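Local atomic coordinates of putative nitrite reductase NADPH (Small subunit) oxidoreductase protein (Vibrio parahaemolyticus RIMD 2210633, PDB entry 3C0D), a protein that is probably the small subunit of an NAD(P)H-dependent nitrite reductase in nitrate assimilation, built on a Rieske-like fold. Residues L4-L12 against V100-E111; D47-G58 against V69-F78. All coordinates share one frame; numbering follows the deposited sequence.

Overall arrangement
Interaction 1 pairs the N-terminal strand 6-11, at the sheet edge, with strand 104-108 near the C-terminus. Interaction 2 packs two loops of the small subdomain that, in cluster-bearing Rieske proteins, carries the iron-sulfur centre. The contacts lie on opposite sides of the chain's centre. The centres of interactions 1 and 2 are 25 Å apart. Their nearest atoms are about 12 Å apart, so they do not touch. One antiparallel sheet reaches both. Strand 104-108 pairs with strand 95-100, which pairs with strand 39-47, and that strand pairs with 52-53 of interaction 2. The two ends of 69-78 lie in a separate three-stranded sheet, and 71-76 is the loop between them. Along the chain, both segments of interaction 2 fall between those of interaction 1.

Interaction 1. Residues L4-L12 against V100-E111; sequences LTKVKLCQL and VDDNQVCYLAKE
The Tyr107 ring takes Val7 over one face. Val7 CB lies 3.8 Å from the ring centroid, a CH-pi contact offset toward the rim, and the two side chains run side by side. Leu9 CD1 approaches the ring obliquely, 3.5 Å from Tyr107 CD2, and its side chain crosses the tyrosine at about a right angle. A second flat group, the Asp101 carboxylate, meets Lys6 in a salt bridge. Lys6 NZ sits 2.9 Å from Asp101 OD2, on the syn lone pair. A bend in the lysine chain (chi3 59°) brings the amine round to the carboxylate.

Strands 6-11 and 104-108 pair antiparallel here, at an outer edge of the Rieske-like beta sheet. Val7 and Tyr107 form a hydrogen-bonded pair. A classic beta bulge follows, with Leu9 and Cys10 both facing Val105. Val105 O therefore accepts from Leu9 N (2.8 Å) and Cys10 N (3.3 Å). A third donor, Gln104 NE2, comes from above the carbonyl plane at 3.1 Å from Val105 O. Three N-H groups thus hold one oxygen at the bulge. Past it, Leu12 N donates to Asn103 O at 2.8 Å. Leu12 also touches Tyr34 of strand 28-35 and Val40 of strand 39-47.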
# COMPACT_ATOMS: atom_id res chain seq x y z
N LEU A 4 17.51 -1.47 9.38
CA LEU A 4 17.18 -2.82 9.92
C LEU A 4 16.09 -2.74 10.98
O LEU A 4 15.40 -3.72 11.26
CB LEU A 4 18.42 -3.49 10.55
CG LEU A 4 19.67 -3.88 9.73
CD1 LEU A 4 20.68 -4.52 10.67
CD2 LEU A 4 19.30 -4.84 8.61
N THR A 5 15.92 -1.56 11.58
CA THR A 5 14.92 -1.39 12.64
C THR A 5 13.46 -1.27 12.17
O THR A 5 13.17 -0.72 11.10
CB THR A 5 15.24 -0.16 13.52
OG1 THR A 5 15.43 0.99 12.69
CG2 THR A 5 16.51 -0.42 14.34
N LYS A 6 12.56 -1.80 12.99
CA LYS A 6 11.13 -1.79 12.70
C LYS A 6 10.34 -0.98 13.72
O LYS A 6 10.60 -1.04 14.92
CB LYS A 6 10.59 -3.22 12.64
CG LYS A 6 10.80 -4.03 13.91
CD LYS A 6 10.23 -5.43 13.76
CE LYS A 6 10.88 -6.18 12.60
NZ LYS A 6 10.34 -7.55 12.49
N VAL A 7 9.36 -0.23 13.23
CA VAL A 7 8.54 0.62 14.10
C VAL A 7 7.08 0.15 14.10
O VAL A 7 6.46 0.05 13.05
CB VAL A 7 8.56 2.09 13.60
CG1 VAL A 7 8.01 3.03 14.68
CG2 VAL A 7 9.96 2.49 13.19
N LYS A 8 6.54 -0.14 15.29
CA LYS A 8 5.16 -0.57 15.39
C LYS A 8 4.27 0.39 14.61
O LYS A 8 4.36 1.61 14.79
CB LYS A 8 4.71 -0.60 16.86
CG LYS A 8 5.40 -1.69 17.70
CD LYS A 8 4.92 -1.68 19.15
CE LYS A 8 5.60 -2.80 19.93
NZ LYS A 8 5.29 -2.76 21.39
N LEU A 9 3.44 -0.16 13.73
CA LEU A 9 2.54 0.63 12.88
C LEU A 9 1.07 0.41 13.30
O LEU A 9 0.36 1.36 13.64
CB LEU A 9 2.74 0.19 11.43
CG LEU A 9 2.37 1.16 10.33
CD1 LEU A 9 3.01 2.51 10.58
CD2 LEU A 9 2.84 0.60 9.00
N CYS A 10 0.63 -0.84 13.24
CA CYS A 10 -0.73 -1.21 13.66
C CYS A 10 -0.85 -2.71 13.88
O CYS A 10 0.08 -3.47 13.61
CB CYS A 10 -1.76 -0.77 12.62
SG CYS A 10 -1.87 -1.80 11.14
N GLN A 11 -2.01 -3.13 14.37
CA GLN A 11 -2.32 -4.54 14.64
C GLN A 11 -2.90 -5.14 13.36
O GLN A 11 -3.70 -4.49 12.70
CB GLN A 11 -3.36 -4.66 15.74
CG GLN A 11 -2.86 -4.36 17.12
CD GLN A 11 -1.78 -5.32 17.54
OE1 GLN A 11 -0.59 -5.05 17.36
NE2 GLN A 11 -2.19 -6.46 18.10
N LEU A 12 -2.51 -6.36 13.02
CA LEU A 12 -3.04 -6.98 11.82
C LEU A 12 -4.58 -6.96 11.75
O LEU A 12 -5.14 -6.74 10.68
CB LEU A 12 -2.56 -8.42 11.67
CG LEU A 12 -3.05 -9.00 10.34
CD1 LEU A 12 -1.96 -8.84 9.27
CD2 LEU A 12 -3.45 -10.45 10.51
N VAL A 100 5.14 -8.32 9.40
CA VAL A 100 4.17 -8.66 10.43
C VAL A 100 4.71 -9.82 11.27
O VAL A 100 4.75 -10.96 10.82
CB VAL A 100 2.83 -9.10 9.80
CG1 VAL A 100 1.77 -9.23 10.87
CG2 VAL A 100 2.43 -8.11 8.72
N ASP A 101 5.12 -9.51 12.50
CA ASP A 101 5.66 -10.54 13.38
C ASP A 101 4.55 -11.38 14.00
O ASP A 101 4.15 -12.38 13.41
CB ASP A 101 6.55 -9.90 14.42
CG ASP A 101 7.74 -9.18 13.79
OD1 ASP A 101 8.46 -9.84 13.00
OD2 ASP A 101 7.94 -7.97 14.07
N ASP A 102 4.06 -11.02 15.18
CA ASP A 102 2.97 -11.81 15.75
C ASP A 102 1.74 -11.36 14.98
O ASP A 102 1.35 -11.96 13.98
CB ASP A 102 2.83 -11.55 17.24
CG ASP A 102 3.32 -12.72 18.09
OD1 ASP A 102 4.16 -13.52 17.61
OD2 ASP A 102 2.86 -12.83 19.25
N ASN A 103 1.12 -10.29 15.46
CA ASN A 103 -0.01 -9.71 14.75
C ASN A 103 0.35 -8.24 14.73
O ASN A 103 -0.50 -7.36 14.61
CB ASN A 103 -1.32 -9.96 15.48
CG ASN A 103 -1.97 -11.26 15.07
OD1 ASN A 103 -2.11 -11.55 13.88
ND2 ASN A 103 -2.38 -12.06 16.05
N GLN A 104 1.65 -8.00 14.85
CA GLN A 104 2.19 -6.66 14.87
C GLN A 104 2.68 -6.30 13.48
O GLN A 104 3.54 -6.97 12.91
CB GLN A 104 3.36 -6.59 15.85
CG GLN A 104 3.96 -5.22 16.00
CD GLN A 104 2.93 -4.20 16.41
OE1 GLN A 104 2.24 -4.37 17.41
NE2 GLN A 104 2.81 -3.13 15.63
N VAL A 105 2.10 -5.24 12.93
CA VAL A 105 2.52 -4.79 11.62
C VAL A 105 3.50 -3.65 11.85
O VAL A 105 3.21 -2.71 12.58
CB VAL A 105 1.34 -4.30 10.79
CG1 VAL A 105 1.81 -3.81 9.46
CG2 VAL A 105 0.35 -5.43 10.63
N CYS A 106 4.68 -3.75 11.25
CA CYS A 106 5.69 -2.72 11.40
C CYS A 106 6.18 -2.25 10.05
O CYS A 106 5.95 -2.89 9.02
CB CYS A 106 6.89 -3.28 12.18
SG CYS A 106 6.62 -3.74 13.89
N TYR A 107 6.86 -1.11 10.05
CA TYR A 107 7.45 -0.62 8.82
C TYR A 107 8.95 -0.58 9.12
O TYR A 107 9.36 -0.36 10.25
CB TYR A 107 6.89 0.76 8.46
CG TYR A 107 7.31 1.91 9.32
CD1 TYR A 107 8.50 2.59 9.07
CD2 TYR A 107 6.48 2.38 10.33
CE1 TYR A 107 8.85 3.75 9.81
CE2 TYR A 107 6.81 3.53 11.07
CZ TYR A 107 7.99 4.21 10.80
OH TYR A 107 8.28 5.36 11.50
N LEU A 108 9.77 -0.84 8.11
CA LEU A 108 11.21 -0.86 8.32
C LEU A 108 11.83 0.50 8.03
O LEU A 108 11.66 1.05 6.94
CB LEU A 108 11.83 -1.95 7.43
CG LEU A 108 11.16 -3.33 7.60
CD1 LEU A 108 11.68 -4.31 6.56
CD2 LEU A 108 11.42 -3.84 9.01
N ALA A 109 12.55 1.05 9.01
CA ALA A 109 13.21 2.35 8.87
C ALA A 109 14.73 2.23 8.72
O ALA A 109 15.24 1.17 8.34
CB ALA A 109 12.87 3.24 10.07
N LYS A 110 15.44 3.32 9.01
CA LYS A 110 16.90 3.35 8.92
C LYS A 110 17.46 3.85 10.26
O LYS A 110 16.91 3.51 11.31
CB LYS A 110 17.33 4.28 7.78
CG LYS A 110 16.54 4.05 6.49
CD LYS A 110 17.12 4.82 5.30
CE LYS A 110 18.42 4.21 4.80
NZ LYS A 110 18.98 4.95 3.63
N GLU A 111 18.54 4.64 10.24
CA GLU A 111 19.11 5.17 11.49
C GLU A 111 20.37 6.04 11.36
O GLU A 111 20.46 6.87 10.45
CB GLU A 111 19.36 4.01 12.47
CG GLU A 111 18.52 4.10 13.74
CD GLU A 111 18.46 2.79 14.51
OE1 GLU A 111 17.92 2.79 15.63
OE2 GLU A 111 18.94 1.76 13.98

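Interaction 2. Residues D47-G58 against V69-F78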
# COMPACT_ATOMS: atom_id res chain seq x y z
N ASP A 47 -3.12 9.70 -4.85
CA ASP A 47 -3.19 9.27 -6.25
C ASP A 47 -2.52 10.33 -7.12
O ASP A 47 -3.05 11.42 -7.30
CB ASP A 47 -4.65 9.12 -6.67
CG ASP A 47 -4.80 8.80 -8.14
OD1 ASP A 47 -3.79 8.88 -8.88
OD2 ASP A 47 -5.93 8.48 -8.57
N PRO A 48 -1.36 10.01 -7.71
CA PRO A 48 -0.62 10.95 -8.57
C PRO A 48 -1.38 11.40 -9.80
O PRO A 48 -1.07 12.42 -10.39
CB PRO A 48 0.63 10.16 -8.93
CG PRO A 48 0.10 8.74 -9.00
CD PRO A 48 -0.79 8.65 -7.78
N ILE A 49 -2.37 10.62 -10.20
CA ILE A 49 -3.19 10.93 -11.36
C ILE A 49 -4.60 10.95 -10.79
O ILE A 49 -5.25 9.90 -10.69
CB ILE A 49 -3.16 9.80 -12.42
CG1 ILE A 49 -1.73 9.31 -12.64
CG2 ILE A 49 -3.74 10.31 -13.72
CD1 ILE A 49 -1.67 8.09 -13.52
N GLY A 50 -5.08 12.13 -10.41
CA GLY A 50 -6.42 12.18 -9.84
C GLY A 50 -6.34 13.21 -8.75
O GLY A 50 -7.32 13.88 -8.43
N LYS A 51 -5.15 13.31 -8.18
CA LYS A 51 -4.84 14.29 -7.16
C LYS A 51 -5.71 14.30 -5.91
O LYS A 51 -6.44 15.27 -5.66
CB LYS A 51 -4.85 15.66 -7.83
CG LYS A 51 -4.00 15.70 -9.06
CD LYS A 51 -2.59 15.32 -8.71
CE LYS A 51 -1.68 15.41 -9.91
NZ LYS A 51 -0.31 14.95 -9.55
N ALA A 52 -5.62 13.25 -5.11
CA ALA A 52 -6.39 13.18 -3.87
C ALA A 52 -6.01 11.94 -3.09
O ALA A 52 -5.70 10.91 -3.68
CB ALA A 52 -7.88 13.18 -4.16
N TYR A 53 -5.99 12.05 -1.76
CA TYR A 53 -5.66 10.90 -0.94
C TYR A 53 -6.87 10.03 -1.12
O TYR A 53 -7.93 10.32 -0.56
CB TYR A 53 -5.55 11.25 0.54
CG TYR A 53 -4.52 12.28 0.87
CD1 TYR A 53 -3.15 12.00 0.75
CD2 TYR A 53 -4.89 13.55 1.29
CE1 TYR A 53 -2.19 12.96 1.06
CE2 TYR A 53 -3.94 14.51 1.59
CZ TYR A 53 -2.60 14.22 1.48
OH TYR A 53 -1.69 15.18 1.85
N VAL A 54 -6.71 8.95 -1.89
CA VAL A 54 -7.83 8.07 -2.15
C VAL A 54 -7.46 6.62 -2.46
O VAL A 54 -8.35 5.78 -2.67
CB VAL A 54 -8.69 8.64 -3.30
CG1 VAL A 54 -7.99 8.46 -4.63
CG2 VAL A 54 -10.05 8.00 -3.30
N MSE A 55 -6.16 6.31 -2.47
CA MSE A 55 -5.74 4.95 -2.79
C MSE A 55 -6.25 3.90 -1.83
O MSE A 55 -6.40 2.73 -2.20
CB MSE A 55 -4.22 4.86 -2.90
CG MSE A 55 -3.62 5.67 -4.06
SE MSE A 55 -4.44 5.41 -5.85
CE MSE A 55 -4.00 3.54 -6.14
N SER A 56 -6.55 4.30 -0.60
CA SER A 56 -7.04 3.30 0.34
C SER A 56 -8.42 2.82 -0.10
O SER A 56 -8.86 1.74 0.28
CB SER A 56 -7.11 3.90 1.74
OG SER A 56 -8.42 4.35 2.04
N ARG A 57 -9.08 3.60 -0.93
CA ARG A 57 -10.42 3.26 -1.37
C ARG A 57 -10.46 2.51 -2.70
O ARG A 57 -11.53 2.20 -3.20
CB ARG A 57 -11.26 4.54 -1.47
CG ARG A 57 -11.44 5.33 -0.16
CD ARG A 57 -12.15 4.51 0.90
NE ARG A 57 -13.32 3.84 0.33
CZ ARG A 57 -13.83 2.70 0.79
NH1 ARG A 57 -13.26 2.10 1.83
NH2 ARG A 57 -14.88 2.15 0.20
N GLY A 58 -9.30 2.21 -3.27
CA GLY A 58 -9.29 1.51 -4.55
C GLY A 58 -9.52 0.00 -4.49
O GLY A 58 -9.08 -0.66 -3.54
N VAL A 69 -3.87 -2.28 -7.19
CA VAL A 69 -5.04 -1.54 -6.73
C VAL A 69 -5.43 -0.48 -7.77
O VAL A 69 -4.60 0.31 -8.23
CB VAL A 69 -4.76 -0.85 -5.37
CG1 VAL A 69 -3.50 -0.04 -5.45
CG2 VAL A 69 -5.94 0.03 -5.01
N ALA A 70 -6.71 -0.48 -8.13
CA ALA A 70 -7.24 0.47 -9.10
C ALA A 70 -7.65 1.79 -8.41
O ALA A 70 -8.45 1.80 -7.47
CB ALA A 70 -8.45 -0.14 -9.81
N SER A 71 -7.10 2.91 -8.88
CA SER A 71 -7.47 4.18 -8.28
C SER A 71 -8.99 4.30 -8.42
O SER A 71 -9.54 3.96 -9.47
CB SER A 71 -6.79 5.35 -8.98
OG SER A 71 -7.30 6.58 -8.48
N PRO A 72 -9.67 4.77 -7.37
CA PRO A 72 -11.13 4.92 -7.42
C PRO A 72 -11.58 6.14 -8.23
O PRO A 72 -12.77 6.42 -8.32
CB PRO A 72 -11.51 5.02 -5.95
CG PRO A 72 -10.33 5.70 -5.37
CD PRO A 72 -9.16 5.01 -6.01
N LEU A 73 -10.62 6.85 -8.83
CA LEU A 73 -10.96 8.03 -9.64
C LEU A 73 -10.89 7.74 -11.14
O LEU A 73 -11.89 7.42 -11.77
CB LEU A 73 -10.03 9.20 -9.27
CG LEU A 73 -10.10 9.72 -7.82
CD1 LEU A 73 -9.15 10.90 -7.65
CD2 LEU A 73 -11.51 10.15 -7.48
N TYR A 74 -9.70 7.86 -11.73
CA TYR A 74 -9.53 7.61 -13.16
C TYR A 74 -9.14 6.15 -13.47
O TYR A 74 -8.55 5.83 -14.51
CB TYR A 74 -8.51 8.60 -13.72
CG TYR A 74 -8.98 10.03 -13.61
CD1 TYR A 74 -10.05 10.49 -14.37
CD2 TYR A 74 -8.39 10.91 -12.70
CE1 TYR A 74 -10.54 11.80 -14.24
CE2 TYR A 74 -8.86 12.22 -12.55
CZ TYR A 74 -9.94 12.66 -13.32
OH TYR A 74 -10.43 13.95 -13.18
N LYS A 75 -9.49 5.27 -12.54
CA LYS A 75 -9.28 3.82 -12.62
C LYS A 75 -7.92 3.22 -12.97
O LYS A 75 -7.86 2.01 -13.25
CB LYS A 75 -10.33 3.21 -13.56
CG LYS A 75 -11.77 3.51 -13.22
CD LYS A 75 -12.16 2.94 -11.86
CE LYS A 75 -13.67 3.12 -11.61
NZ LYS A 75 -14.10 4.55 -11.65
N GLN A 76 -6.84 3.99 -12.98
CA GLN A 76 -5.55 3.39 -13.31
C GLN A 76 -5.16 2.30 -12.30
O GLN A 76 -5.53 2.35 -11.12
CB GLN A 76 -4.44 4.45 -13.37
CG GLN A 76 -4.50 5.36 -14.58
CD GLN A 76 -5.24 6.66 -14.31
OE1 GLN A 76 -4.89 7.40 -13.40
NE2 GLN A 76 -6.28 6.93 -15.09
N HIS A 77 -4.41 1.30 -12.76
CA HIS A 77 -3.99 0.19 -11.90
C HIS A 77 -2.57 0.36 -11.41
O HIS A 77 -1.65 0.62 -12.18
CB HIS A 77 -4.11 -1.13 -12.66
CG HIS A 77 -5.52 -1.54 -12.93
ND1 HIS A 77 -6.32 -2.12 -11.97
CD2 HIS A 77 -6.30 -1.41 -14.03
CE1 HIS A 77 -7.53 -2.33 -12.46
NE2 HIS A 77 -7.54 -1.91 -13.71
N PHE A 78 -2.38 0.21 -10.10
CA PHE A 78 -1.06 0.34 -9.51
C PHE A 78 -0.63 -0.92 -8.77
O PHE A 78 -1.31 -1.35 -7.85
CB PHE A 78 -1.06 1.50 -8.52
CG PHE A 78 -1.24 2.84 -9.14
CD1 PHE A 78 -0.13 3.57 -9.57
CD2 PHE A 78 -2.50 3.42 -9.23
CE1 PHE A 78 -0.28 4.87 -10.08
CE2 PHE A 78 -2.66 4.71 -9.73
CZ PHE A 78 -1.55 5.44 -10.16
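In Asp47 CG is anti to the backbone N (chi1 175°), and in Ser71 OG is too (chi1 173°). This brings Ser71 OG to Asp47 OD2, and the hydroxyl donates a hydrogen bond. The modelled length of 2.3 Å is too short to be trusted. Met55, present as selenomethionine, is bent at chi2 and again at chi3 (-65°), which folds its methyl group back onto the other segment. Met55 CE lies 3.4 Å from Phe78 CD2 and 3.7 Å from Val69 CG1. Met55 SE stands obliquely, 5.0 Å from the Phe78 ring centroid, a Met-aromatic contact. The Pro48 and Phe78 side chains come from opposite directions, with Pro48 CG 3.9 Å from Phe78 CZ.

Asp47 OD1 also accepts from Ile49 N, closing an Asx turn. The turn leads to Gly50, whose CA sits at the Tyr74 ring edge, 3.6 Å from Tyr74 CE2. Leu73 CD1 packs 3.6 Å from Gly50 O. In cluster-bearing Rieske domains each of two loops supplies a cysteine and a histidine. Neither segment has a cysteine, so a cluster held in the usual way is unlikely here. Leu73 N bonds weakly to Ser71 OG, so one hydroxyl probably connects the Asp47 carboxylate with the backbone of residues 71-73.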